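Local coordinates for protein serine protease (PDB 3WY8) that probably hydrolyses peptide bonds as a trypsin-like serine protease, this chain being the protease domain, with keratin among the proteins it degrades, at residues A51-F56 against K75-P80; F58-L63 against G70-K75. All blocks are in the same frame, centred on the assembly; numbering follows the deposited sequence.

Contact 1: residues A51-F56 against K75-P80; sequences AYATNF and KALYAP
Leu77 and Tyr52 bury most of the surface where residues 51-56 meet residues 75-80. The two side chains run past each other in opposite directions, and CD1 of Tyr52 lies 3.6 Å from CB of Leu77. The carbonyl oxygen of Leu77 sits over one face of the Tyr52 ring, 3.6 Å from CE1. Tyr52 has CG beside its backbone N (chi1 -78°), which lays the ring along Leu77 and brings OH beside Ala79. There Ala79 N lies in the ring plane, at the edge, and its N-H donates to OH of Tyr52, with N and OH 3.1 Å apart and an N-H...O angle of 152°. CB of Ala79 packs 3.9 Å from CE1 of Tyr52.

The two methyls of Leu77 part company. CD1 turns to Ala53, 3.6 Å from its carbonyl oxygen. CD2 makes a CH-pi contact with Phe56, 4.3 Å from the ring centroid and over the face. Ala96 of strand 94-98 touches both Leu77 and Phe56, and Leu45 also packs on Leu77.

A phenylalanine in place of Tyr52 would keep the ring but would probably leave the Ala79 N-H without this acceptor. Most of the contact is apolar; a single hydrogen bond, from Ala79 N to Tyr52 OH, ties the loop before strand 55-60 to the chain just after strand 72-78.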
loop_
_atom_site.group_PDB
_atom_site.type_symbol
_atom_site.label_atom_id
_atom_site.label_comp_id
_atom_site.label_asym_id
_atom_site.label_seq_id
_atom_site.Cartn_x
_atom_site.Cartn_y
_atom_site.Cartn_z
ATOM N N ALA A 51 11.522 14.846 -1.366
ATOM C CA ALA A 51 12.199 14.098 -0.324
ATOM C C ALA A 51 11.430 12.841 0.065
ATOM O O ALA A 51 10.208 12.763 -0.102
ATOM C CB ALA A 51 12.415 14.982 0.897
ATOM N N TYR A 52 12.165 11.855 0.566
ATOM C CA TYR A 52 11.565 10.703 1.219
ATOM C C TYR A 52 11.094 11.075 2.625
ATOM O O TYR A 52 11.546 12.070 3.197
ATOM C CB TYR A 52 12.560 9.544 1.276
ATOM C CG TYR A 52 12.696 8.801 -0.034
ATOM C CD1 TYR A 52 11.772 7.821 -0.398
ATOM C CD2 TYR A 52 13.749 9.072 -0.908
ATOM C CE1 TYR A 52 11.890 7.128 -1.601
ATOM C CE2 TYR A 52 13.873 8.385 -2.118
ATOM C CZ TYR A 52 12.939 7.414 -2.454
ATOM O OH TYR A 52 13.050 6.727 -3.641
ATOM N N ALA A 53 10.175 10.274 3.165
ATOM C CA ALA A 53 9.680 10.446 4.528
ATOM C C ALA A 53 10.822 10.395 5.538
ATOM O O ALA A 53 11.752 9.604 5.386
ATOM C CB ALA A 53 8.644 9.377 4.851
ATOM N N THR A 54 10.742 11.242 6.559
ATOM C CA THR A 54 11.777 11.304 7.594
ATOM C C THR A 54 11.520 10.322 8.738
ATOM O O THR A 54 12.431 9.990 9.498
ATOM C CB THR A 54 11.955 12.733 8.143
ATOM O OG1 THR A 54 10.682 13.260 8.534
ATOM C CG2 THR A 54 12.575 13.640 7.074
ATOM N N ASN A 55 10.274 9.866 8.855
ATOM C CA ASN A 55 9.906 8.796 9.780
ATOM C C ASN A 55 8.750 8.014 9.179
ATOM O O ASN A 55 7.867 8.602 8.565
ATOM C CB ASN A 55 9.523 9.349 11.158
ATOM C CG ASN A 55 9.637 8.305 12.264
ATOM O OD1 ASN A 55 8.688 8.073 13.015
ATOM N ND2 ASN A 55 10.800 7.663 12.362
ATOM N N PHE A 56 8.779 6.694 9.342
ATOM C CA PHE A 56 7.822 5.795 8.689
ATOM C C PHE A 56 7.636 4.576 9.582
ATOM O O PHE A 56 8.569 3.788 9.773
ATOM C CB PHE A 56 8.358 5.397 7.301
ATOM C CG PHE A 56 7.445 4.490 6.498
ATOM C CD1 PHE A 56 6.688 5.005 5.446
ATOM C CD2 PHE A 56 7.386 3.121 6.755
ATOM C CE1 PHE A 56 5.869 4.178 4.674
ATOM C CE2 PHE A 56 6.565 2.281 5.994
ATOM C CZ PHE A 56 5.806 2.814 4.949
ATOM N N LYS A 75 14.029 1.459 7.850
ATOM C CA LYS A 75 15.432 1.829 7.703
ATOM C C LYS A 75 15.704 2.446 6.334
ATOM O O LYS A 75 16.572 3.300 6.206
ATOM C CB LYS A 75 16.377 0.661 8.004
ATOM C CG LYS A 75 16.318 -0.502 7.052
ATOM C CD LYS A 75 17.523 -1.411 7.252
ATOM C CE LYS A 75 17.521 -2.511 6.214
ATOM N NZ LYS A 75 18.375 -3.667 6.597
ATOM N N ALA A 76 14.949 2.031 5.317
ATOM C CA ALA A 76 15.115 2.583 3.973
ATOM C C ALA A 76 13.803 2.594 3.197
ATOM O O ALA A 76 12.882 1.844 3.512
ATOM C CB ALA A 76 16.192 1.817 3.209
ATOM N N LEU A 77 13.726 3.470 2.195
ATOM C CA LEU A 77 12.515 3.652 1.398
ATOM C C LEU A 77 12.873 3.686 -0.075
ATOM O O LEU A 77 13.851 4.335 -0.467
ATOM C CB LEU A 77 11.801 4.950 1.787
ATOM C CG LEU A 77 11.497 5.166 3.270
ATOM C CD1 LEU A 77 11.166 6.631 3.536
ATOM C CD2 LEU A 77 10.378 4.242 3.740
ATOM N N TYR A 78 12.079 2.990 -0.888
ATOM C CA TYR A 78 12.376 2.824 -2.311
ATOM C C TYR A 78 11.183 3.139 -3.196
ATOM O O TYR A 78 10.186 2.422 -3.181
ATOM C CB TYR A 78 12.871 1.400 -2.584
ATOM C CG TYR A 78 14.112 1.071 -1.793
ATOM C CD1 TYR A 78 15.379 1.347 -2.307
ATOM C CD2 TYR A 78 14.020 0.523 -0.514
ATOM C CE1 TYR A 78 16.524 1.064 -1.571
ATOM C CE2 TYR A 78 15.160 0.238 0.231
ATOM C CZ TYR A 78 16.407 0.511 -0.303
ATOM O OH TYR A 78 17.530 0.226 0.439
ATOM N N ALA A 79 11.301 4.214 -3.967
ATOM C CA ALA A 79 10.291 4.571 -4.951
ATOM C C ALA A 79 10.949 4.654 -6.328
ATOM O O ALA A 79 12.143 4.963 -6.419
ATOM C CB ALA A 79 9.640 5.896 -4.584
ATOM N N PRO A 80 10.184 4.375 -7.405
ATOM C CA PRO A 80 10.747 4.526 -8.746
ATOM C C PRO A 80 11.124 5.975 -9.028
ATOM O O PRO A 80 10.531 6.897 -8.447
ATOM C CB PRO A 80 9.609 4.080 -9.677
ATOM C CG PRO A 80 8.386 4.057 -8.848
ATOM C CD PRO A 80 8.821 3.817 -7.437
#

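Contact 2: residues F58-L63 against G70-K75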
loop_
_atom_site.group_PDB
_atom_site.type_symbol
_atom_site.label_atom_id
_atom_site.label_comp_id
_atom_site.label_asym_id
_atom_site.label_seq_id
_atom_site.Cartn_x
_atom_site.Cartn_y
_atom_site.Cartn_z
ATOM N N PHE A 58 5.287 1.182 10.556
ATOM C CA PHE A 58 4.327 0.188 10.090
ATOM C C PHE A 58 3.792 -0.586 11.284
ATOM O O PHE A 58 4.567 -1.118 12.086
ATOM C CB PHE A 58 5.005 -0.743 9.075
ATOM C CG PHE A 58 4.094 -1.785 8.472
ATOM C CD1 PHE A 58 3.034 -1.422 7.638
ATOM C CD2 PHE A 58 4.332 -3.136 8.703
ATOM C CE1 PHE A 58 2.208 -2.393 7.062
ATOM C CE2 PHE A 58 3.514 -4.116 8.133
ATOM C CZ PHE A 58 2.447 -3.742 7.312
ATOM N N VAL A 59 2.467 -0.619 11.420
ATOM C CA VAL A 59 1.836 -1.341 12.521
ATOM C C VAL A 59 0.958 -2.476 11.981
ATOM O O VAL A 59 -0.201 -2.254 11.637
ATOM C CB VAL A 59 1.007 -0.405 13.443
ATOM C CG1 VAL A 59 0.615 -1.138 14.708
ATOM C CG2 VAL A 59 1.790 0.864 13.795
ATOM N N PRO A 60 1.518 -3.701 11.897
ATOM C CA PRO A 60 0.758 -4.850 11.402
ATOM C C PRO A 60 -0.429 -5.142 12.306
ATOM O O PRO A 60 -0.305 -5.052 13.531
ATOM C CB PRO A 60 1.757 -6.013 11.479
ATOM C CG PRO A 60 3.082 -5.416 11.697
ATOM C CD PRO A 60 2.887 -4.066 12.301
ATOM N N ALA A 61 -1.571 -5.465 11.700
ATOM C CA ALA A 61 -2.786 -5.840 12.435
ATOM C C ALA A 61 -3.242 -4.780 13.447
ATOM O O ALA A 61 -3.834 -5.108 14.479
ATOM C CB ALA A 61 -2.622 -7.218 13.106
ATOM N N TYR A 62 -2.962 -3.513 13.144
ATOM C CA TYR A 62 -3.428 -2.388 13.951
ATOM C C TYR A 62 -4.939 -2.471 14.155
ATOM O O TYR A 62 -5.683 -2.760 13.220
ATOM C CB TYR A 62 -3.079 -1.073 13.248
ATOM C CG TYR A 62 -3.492 0.195 13.977
ATOM C CD1 TYR A 62 -2.575 0.900 14.754
ATOM C CD2 TYR A 62 -4.787 0.706 13.857
ATOM C CE1 TYR A 62 -2.937 2.073 15.417
ATOM C CE2 TYR A 62 -5.161 1.887 14.516
ATOM C CZ TYR A 62 -4.230 2.562 15.291
ATOM O OH TYR A 62 -4.587 3.730 15.937
ATOM N N LEU A 63 -5.381 -2.226 15.386
ATOM C CA LEU A 63 -6.803 -2.093 15.668
ATOM C C LEU A 63 -7.018 -1.201 16.878
ATOM O O LEU A 63 -6.582 -1.528 17.987
ATOM C CB LEU A 63 -7.462 -3.460 15.892
ATOM C CG LEU A 63 -8.948 -3.422 16.270
ATOM C CD1 LEU A 63 -9.816 -2.818 15.159
ATOM C CD2 LEU A 63 -9.432 -4.816 16.646
ATOM N N GLY A 70 3.812 -5.215 17.554
ATOM C CA GLY A 70 4.735 -4.096 17.719
ATOM C C GLY A 70 4.672 -3.045 16.623
ATOM O O GLY A 70 3.913 -3.177 15.652
ATOM N N LYS A 71 5.466 -1.992 16.801
ATOM C CA LYS A 71 5.577 -0.906 15.833
ATOM C C LYS A 71 6.928 -1.025 15.146
ATOM O O LYS A 71 7.963 -1.109 15.813
ATOM C CB LYS A 71 5.463 0.457 16.528
ATOM C CG LYS A 71 4.127 0.720 17.224
ATOM C CD LYS A 71 4.182 1.992 18.083
ATOM C CE LYS A 71 5.069 1.805 19.319
ATOM N NZ LYS A 71 5.125 3.015 20.198
ATOM N N TRP A 72 6.910 -1.028 13.818
ATOM C CA TRP A 72 8.105 -1.274 13.020
ATOM C C TRP A 72 8.561 0.004 12.339
ATOM O O TRP A 72 7.750 0.726 11.761
ATOM C CB TRP A 72 7.832 -2.387 11.998
ATOM C CG TRP A 72 7.514 -3.703 12.651
ATOM C CD1 TRP A 72 6.349 -4.056 13.279
ATOM C CD2 TRP A 72 8.387 -4.834 12.764
ATOM N NE1 TRP A 72 6.440 -5.341 13.768
ATOM C CE2 TRP A 72 7.680 -5.840 13.467
ATOM C CE3 TRP A 72 9.694 -5.099 12.332
ATOM C CZ2 TRP A 72 8.241 -7.093 13.749
ATOM C CZ3 TRP A 72 10.252 -6.345 12.617
ATOM C CH2 TRP A 72 9.522 -7.323 13.320
ATOM N N THR A 73 9.862 0.285 12.416
ATOM C CA THR A 73 10.434 1.513 11.861
ATOM C C THR A 73 11.184 1.226 10.557
ATOM O O THR A 73 11.896 0.228 10.455
ATOM C CB THR A 73 11.383 2.188 12.880
ATOM O OG1 THR A 73 10.672 2.426 14.101
ATOM C CG2 THR A 73 11.921 3.522 12.344
ATOM N N ALA A 74 11.016 2.100 9.566
ATOM C CA ALA A 74 11.699 1.946 8.279
ATOM C C ALA A 74 13.167 2.318 8.381
ATOM O O ALA A 74 13.511 3.366 8.931
ATOM C CB ALA A 74 11.028 2.791 7.205
ATOM N N LYS A 75 14.029 1.459 7.850
ATOM C CA LYS A 75 15.432 1.829 7.703
ATOM C C LYS A 75 15.704 2.446 6.334
ATOM O O LYS A 75 16.572 3.300 6.206
ATOM C CB LYS A 75 16.377 0.661 8.004
ATOM C CG LYS A 75 16.318 -0.502 7.052
ATOM C CD LYS A 75 17.523 -1.411 7.252
ATOM C CE LYS A 75 17.521 -2.511 6.214
ATOM N NZ LYS A 75 18.375 -3.667 6.597
HETATM O O HOH W 1 1.371 -4.557 15.551
#
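Phe58 pairs with Trp72 as an antiparallel hydrogen-bonded pair. The Phe58 N-H reaches the Trp72 backbone oxygen, N to O 2.8 Å. The return bond from Trp72 N to Phe58 O is 2.9 Å long. The Phe58 oxygen also lies in plane at the edge of the indole, 3.6 Å from CD1 of Trp72. Both side chains start on the same face of the sheet, and both touch Leu106 of helix 106-110. The Phe58 ring then leads away from Trp72.

Val59 sits beside Lys71, the two side chains pointing the same way. Its CG2 is 4.2 Å from CG of Lys71.

Pro60 crosses the Trp72 side chain at about a right angle, with its CD 3.6 Å from CD1 of the indole. Trp72 CG stands beside its own backbone N (chi1 -63°), which puts CD1 against both Phe58 O and Pro60 CD. The indole N-H is bound elsewhere, by the backbone oxygen of Tyr69. A water donates to both the Pro60 oxygen (2.7 Å) and the Gly70 oxygen (2.9 Å), bridging the backbones beyond the paired residues.

Val59 to Tyr62 form a type II turn, which takes residues 58-63 out of the strand. This is a long-looped beta hairpin, here in the six-stranded antiparallel barrel of a trypsin-like fold.

How the contacts relate
Both contacts join strands 55-60 and 72-78 of one hairpin, and their centres lie about 15 Å apart. Contact 2 is nested inside the loop closed by contact 1. Contact 2 is mostly buried and includes one hydrogen-bonded backbone pair. Contact 1 lies at the surface, where the two segments have separated and side chains span the gap. Between them, Phe56 O and Ala74 N are 3.0 Å apart, a probable hydrogen bond that carries the pairing from one contact to the other. The chain turns a corner at Lys75, which both contacts share. There Lys75 and Ala76 together face Val97 in a classic beta bulge. Beyond it the strand diverges from its hairpin partner.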